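Transcriptional regulator (Mesorhizobium loti, PDB 3BHQ) probably binds cis-regulatory DNA as a transcription factor of the TetR family, regulating the expression of genes. Local coordinates at residues K13-F25 / I38-H52. Sequence-based numbering, arbitrary orientation.
With EDO (1,2-ethanediol), chain E.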
loop_
_atom_site.group_PDB
_atom_site.type_symbol
_atom_site.label_atom_id
_atom_site.label_comp_id
_atom_site.label_asym_id
_atom_site.label_seq_id
_atom_site.Cartn_x
_atom_site.Cartn_y
_atom_site.Cartn_z
ATOM N N LYS A 13 11.740 -30.543 -9.229
ATOM C CA LYS A 13 10.825 -30.256 -10.331
ATOM C C LYS A 13 9.728 -29.295 -9.914
ATOM O O LYS A 13 9.422 -28.375 -10.650
ATOM C CB LYS A 13 10.233 -31.529 -10.983
ATOM C CG LYS A 13 10.948 -31.947 -12.248
ATOM C CD LYS A 13 10.601 -30.959 -13.387
ATOM C CE LYS A 13 11.695 -30.865 -14.445
ATOM N NZ LYS A 13 11.688 -29.487 -15.019
ATOM N N ASP A 14 9.144 -29.490 -8.739
ATOM C CA ASP A 14 8.104 -28.567 -8.246
ATOM C C ASP A 14 8.617 -27.129 -8.043
ATOM O O ASP A 14 7.945 -26.182 -8.397
ATOM C CB ASP A 14 7.414 -29.089 -6.978
ATOM C CG ASP A 14 6.476 -30.276 -7.253
ATOM O OD1 ASP A 14 6.233 -30.675 -8.420
ATOM O OD2 ASP A 14 5.958 -30.814 -6.263
ATOM N N ARG A 15 9.820 -26.998 -7.501
ATOM C CA ARG A 15 10.479 -25.694 -7.391
ATOM C C ARG A 15 10.674 -25.056 -8.774
ATOM O O ARG A 15 10.414 -23.860 -8.944
ATOM C CB ARG A 15 11.835 -25.826 -6.679
ATOM C CG ARG A 15 12.627 -24.501 -6.570
ATOM C CD ARG A 15 13.900 -24.618 -5.725
ATOM N NE ARG A 15 14.766 -25.727 -6.120
ATOM C CZ ARG A 15 15.532 -25.760 -7.217
ATOM N NH1 ARG A 15 15.604 -24.737 -8.082
ATOM N NH2 ARG A 15 16.260 -26.851 -7.443
ATOM N N GLU A 16 11.136 -25.854 -9.746
ATOM C CA GLU A 16 11.327 -25.360 -11.123
ATOM C C GLU A 16 10.020 -24.898 -11.759
ATOM O O GLU A 16 9.976 -23.878 -12.449
ATOM C CB GLU A 16 12.019 -26.410 -11.991
ATOM C CG GLU A 16 13.484 -26.638 -11.594
ATOM C CD GLU A 16 14.151 -27.840 -12.230
ATOM O OE1 GLU A 16 13.497 -28.654 -12.909
ATOM O OE2 GLU A 16 15.371 -27.977 -12.011
ATOM N N ILE A 17 8.948 -25.664 -11.522
ATOM C CA ILE A 17 7.636 -25.309 -12.025
ATOM C C ILE A 17 7.151 -23.975 -11.400
ATOM O O ILE A 17 6.643 -23.115 -12.112
ATOM C CB ILE A 17 6.600 -26.450 -11.791
ATOM C CG1 ILE A 17 6.986 -27.673 -12.615
ATOM C CG2 ILE A 17 5.191 -25.988 -12.136
ATOM C CD1 ILE A 17 6.265 -28.969 -12.174
ATOM N N ILE A 18 7.273 -23.846 -10.078
ATOM C CA ILE A 18 6.862 -22.610 -9.393
ATOM C C ILE A 18 7.697 -21.405 -9.871
ATOM O O ILE A 18 7.164 -20.320 -10.114
ATOM C CB ILE A 18 6.900 -22.768 -7.854
ATOM C CG1 ILE A 18 5.814 -23.748 -7.404
ATOM C CG2 ILE A 18 6.683 -21.411 -7.168
ATOM C CD1 ILE A 18 6.011 -24.304 -6.006
ATOM N N GLN A 19 8.989 -21.621 -10.061
ATOM C CA GLN A 19 9.877 -20.557 -10.587
ATOM C C GLN A 19 9.399 -20.093 -11.983
ATOM O O GLN A 19 9.293 -18.885 -12.280
ATOM C CB GLN A 19 11.309 -21.088 -10.600
ATOM C CG GLN A 19 12.389 -20.114 -11.001
ATOM C CD GLN A 19 13.783 -20.769 -11.067
ATOM O OE1 GLN A 19 14.030 -21.864 -10.520
ATOM N NE2 GLN A 19 14.700 -20.089 -11.748
ATOM N N ALA A 20 9.132 -21.066 -12.873
ATOM C CA ALA A 20 8.616 -20.773 -14.195
ATOM C C ALA A 20 7.268 -20.084 -14.171
ATOM O O ALA A 20 7.019 -19.136 -14.901
ATOM C CB ALA A 20 8.530 -22.077 -15.036
ATOM N N ALA A 21 6.381 -20.544 -13.284
ATOM C CA ALA A 21 5.049 -19.968 -13.163
ATOM C C ALA A 21 5.125 -18.526 -12.679
ATOM O O ALA A 21 4.388 -17.695 -13.142
ATOM C CB ALA A 21 4.170 -20.820 -12.230
ATOM N N THR A 22 6.020 -18.293 -11.735
ATOM C CA THR A 22 6.211 -16.933 -11.162
ATOM C C THR A 22 6.621 -15.941 -12.238
ATOM O O THR A 22 5.996 -14.887 -12.407
ATOM C CB THR A 22 7.262 -16.918 -10.051
ATOM O OG1 THR A 22 6.925 -17.844 -8.996
ATOM C CG2 THR A 22 7.381 -15.500 -9.434
ATOM N N ALA A 23 7.602 -16.341 -13.045
ATOM C CA ALA A 23 8.055 -15.486 -14.161
ATOM C C ALA A 23 6.953 -15.281 -15.210
ATOM O O ALA A 23 6.760 -14.179 -15.732
ATOM C CB ALA A 23 9.314 -16.086 -14.809
ATOM N N ALA A 24 6.239 -16.364 -15.539
ATOM C CA ALA A 24 5.158 -16.326 -16.548
ATOM C C ALA A 24 4.011 -15.412 -16.138
ATOM O O ALA A 24 3.560 -14.574 -16.926
ATOM C CB ALA A 24 4.633 -17.761 -16.863
ATOM N N PHE A 25 3.527 -15.590 -14.904
ATOM C CA PHE A 25 2.485 -14.706 -14.381
ATOM C C PHE A 25 2.920 -13.235 -14.353
ATOM O O PHE A 25 2.151 -12.387 -14.771
ATOM C CB PHE A 25 1.998 -15.136 -12.985
ATOM C CG PHE A 25 1.237 -16.433 -12.953
ATOM C CD1 PHE A 25 0.193 -16.673 -13.853
ATOM C CD2 PHE A 25 1.497 -17.392 -11.972
ATOM C CE1 PHE A 25 -0.522 -17.859 -13.820
ATOM C CE2 PHE A 25 0.759 -18.596 -11.919
ATOM C CZ PHE A 25 -0.253 -18.819 -12.843
ATOM N N ILE A 38 3.627 -22.881 -19.026
ATOM C CA ILE A 38 4.435 -22.985 -17.812
ATOM C C ILE A 38 5.218 -24.304 -17.793
ATOM O O ILE A 38 6.416 -24.317 -17.466
ATOM C CB ILE A 38 3.569 -22.810 -16.533
ATOM C CG1 ILE A 38 3.098 -21.341 -16.449
ATOM C CG2 ILE A 38 4.374 -23.156 -15.261
ATOM C CD1 ILE A 38 1.942 -21.105 -15.505
ATOM N N ALA A 39 4.546 -25.395 -18.180
ATOM C CA ALA A 39 5.195 -26.708 -18.262
ATOM C C ALA A 39 6.409 -26.626 -19.177
ATOM O O ALA A 39 7.514 -27.048 -18.811
ATOM C CB ALA A 39 4.214 -27.810 -18.765
ATOM N N THR A 40 6.216 -26.052 -20.360
ATOM C CA THR A 40 7.304 -25.907 -21.329
ATOM C C THR A 40 8.462 -25.075 -20.769
ATOM O O THR A 40 9.615 -25.489 -20.843
ATOM C CB THR A 40 6.780 -25.310 -22.637
ATOM O OG1 THR A 40 5.782 -26.183 -23.167
ATOM C CG2 THR A 40 7.904 -25.130 -23.648
ATOM N N LYS A 41 8.131 -23.929 -20.175
ATOM C CA LYS A 41 9.126 -23.037 -19.585
ATOM C C LYS A 41 9.920 -23.717 -18.466
ATOM O O LYS A 41 11.119 -23.479 -18.315
ATOM C CB LYS A 41 8.433 -21.764 -19.096
ATOM C CG LYS A 41 9.323 -20.686 -18.543
ATOM C CD LYS A 41 8.460 -19.519 -18.054
ATOM C CE LYS A 41 9.306 -18.451 -17.396
ATOM N NZ LYS A 41 10.220 -17.829 -18.423
ATOM N N ALA A 42 9.248 -24.574 -17.698
ATOM C CA ALA A 42 9.858 -25.297 -16.586
ATOM C C ALA A 42 10.588 -26.561 -16.976
ATOM O O ALA A 42 11.271 -27.134 -16.140
ATOM C CB ALA A 42 8.771 -25.684 -15.573
ATOM N N GLY A 43 10.416 -27.013 -18.213
ATOM C CA GLY A 43 10.994 -28.272 -18.655
ATOM C C GLY A 43 10.340 -29.467 -17.987
ATOM O O GLY A 43 11.017 -30.415 -17.591
ATOM N N ALA A 44 9.019 -29.383 -17.819
ATOM C CA ALA A 44 8.214 -30.429 -17.225
ATOM C C ALA A 44 7.159 -30.886 -18.240
ATOM O O ALA A 44 6.780 -30.128 -19.140
ATOM C CB ALA A 44 7.525 -29.904 -15.966
ATOM N N SER A 45 6.671 -32.112 -18.071
ATOM C CA SER A 45 5.551 -32.578 -18.866
ATOM C C SER A 45 4.278 -31.889 -18.363
ATOM O O SER A 45 4.152 -31.533 -17.178
ATOM C CB SER A 45 5.394 -34.083 -18.769
ATOM O OG SER A 45 4.839 -34.406 -17.501
ATOM N N LYS A 46 3.315 -31.714 -19.267
ATOM C CA LYS A 46 1.987 -31.165 -18.966
ATOM C C LYS A 46 1.345 -32.022 -17.860
ATOM O O LYS A 46 0.749 -31.499 -16.920
ATOM C CB LYS A 46 1.146 -31.191 -20.267
ATOM C CG LYS A 46 -0.316 -30.821 -20.149
ATOM C CD LYS A 46 -1.009 -30.847 -21.524
ATOM C CE LYS A 46 -2.541 -30.615 -21.353
ATOM N NZ LYS A 46 -3.253 -30.087 -22.562
ATOM N N GLN A 47 1.476 -33.335 -18.006
ATOM C CA GLN A 47 0.966 -34.303 -17.004
ATOM C C GLN A 47 1.461 -34.008 -15.603
ATOM O O GLN A 47 0.665 -33.939 -14.675
ATOM C CB GLN A 47 1.327 -35.730 -17.385
ATOM C CG GLN A 47 0.300 -36.360 -18.327
ATOM C CD GLN A 47 -0.852 -36.911 -17.569
ATOM O OE1 GLN A 47 -1.928 -36.313 -17.523
ATOM N NE2 GLN A 47 -0.613 -38.034 -16.898
ATOM N N THR A 48 2.782 -33.830 -15.464
ATOM C CA THR A 48 3.344 -33.505 -14.144
ATOM C C THR A 48 2.782 -32.214 -13.565
ATOM O O THR A 48 2.404 -32.179 -12.391
ATOM C CB THR A 48 4.866 -33.420 -14.214
ATOM O OG1 THR A 48 5.372 -34.696 -14.570
ATOM C CG2 THR A 48 5.452 -32.905 -12.887
ATOM N N VAL A 49 2.688 -31.151 -14.368
ATOM C CA VAL A 49 2.148 -29.875 -13.871
ATOM C C VAL A 49 0.678 -30.027 -13.391
ATOM O O VAL A 49 0.338 -29.608 -12.285
ATOM C CB VAL A 49 2.357 -28.724 -14.898
ATOM C CG1 VAL A 49 1.832 -27.410 -14.345
ATOM C CG2 VAL A 49 3.843 -28.602 -15.252
ATOM N N TYR A 50 -0.162 -30.729 -14.160
ATOM C CA TYR A 50 -1.551 -30.993 -13.737
ATOM C C TYR A 50 -1.650 -31.894 -12.503
ATOM O O TYR A 50 -2.460 -31.625 -11.606
ATOM C CB TYR A 50 -2.413 -31.525 -14.899
ATOM C CG TYR A 50 -2.900 -30.424 -15.832
ATOM C CD1 TYR A 50 -3.982 -29.616 -15.492
ATOM C CD2 TYR A 50 -2.282 -30.204 -17.060
ATOM C CE1 TYR A 50 -4.439 -28.611 -16.359
ATOM C CE2 TYR A 50 -2.707 -29.180 -17.921
ATOM C CZ TYR A 50 -3.790 -28.412 -17.578
ATOM O OH TYR A 50 -4.217 -27.454 -18.468
ATOM N N LYS A 51 -0.818 -32.931 -12.456
ATOM C CA LYS A 51 -0.839 -33.869 -11.329
ATOM C C LYS A 51 -0.466 -33.176 -10.012
ATOM O O LYS A 51 -1.057 -33.445 -8.944
ATOM C CB LYS A 51 0.070 -35.081 -11.600
ATOM C CG LYS A 51 -0.516 -36.058 -12.618
ATOM C CD LYS A 51 0.527 -36.957 -13.294
ATOM C CE LYS A 51 1.192 -37.952 -12.363
ATOM N NZ LYS A 51 2.078 -38.880 -13.129
ATOM N N HIS A 52 0.523 -32.289 -10.091
ATOM C CA HIS A 52 1.079 -31.640 -8.890
ATOM C C HIS A 52 0.447 -30.321 -8.516
ATOM O O HIS A 52 0.482 -29.939 -7.331
ATOM C CB HIS A 52 2.592 -31.458 -9.052
ATOM C CG HIS A 52 3.347 -32.740 -9.093
ATOM N ND1 HIS A 52 4.715 -32.799 -8.918
ATOM C CD2 HIS A 52 2.922 -34.027 -9.205
ATOM C CE1 HIS A 52 5.104 -34.066 -8.979
ATOM N NE2 HIS A 52 4.039 -34.831 -9.157
HETATM C C1 EDO E . 7.994 -15.165 -19.119
HETATM O O1 EDO E . 9.424 -15.247 -19.083
HETATM C C2 EDO E . 7.383 -16.515 -19.463
HETATM O O2 EDO E . 6.180 -16.381 -20.221
#
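Ile17 on helix 9-28 and Ile38 on helix 35-42 interlock as two knobs, each set in a hole of the facing segment, and so join the first helix of a TetR-type DNA-binding domain to its predicted helix-turn-helix, 34-53. The case illustrates how small residues let helices close in: the short axes of 13-25 and 38-42 approach to 8.3 Å, and the CB atoms of Ala20 and Ala42 meet at 3.7 Å. Ile38 can be traced outward. Its CB points at the first helix; from there CG2, anti to the backbone N, settles on Ala21 CB, while CG1, turned beside that N (chi1 -69°), lies against Ala24 CB, and CD1 ends near Phe25 CZ and Ala21 CB. Ile17 reaches the other way, its CG1 passing Ala42 and Ala44 before CD1 touches Val49 CG2 at 3.9 Å and Thr48 CG2. Phe53 also touches Ile17.

At the turn, Gly43 closes helix 35-42 in a Schellman motif, and the bent chain of Lys13 brings NZ to Gly43 O at 2.8 Å, a weak hydrogen bond, while a salt bridge ties the same nitrogen to Glu16 OE1. A methionine in place of Lys13 would probably leave Glu16 without its charged mate and Gly43 O without this donor. Farther along, the N-H of His52 ND1 is donated to Asp14 OD1, 2.7 Å away and nearly straight at 175°; the carboxylate plane stands nearly perpendicular to the imidazole, the two planes 89° apart, and the N-H is received on the syn lone pair of OD1.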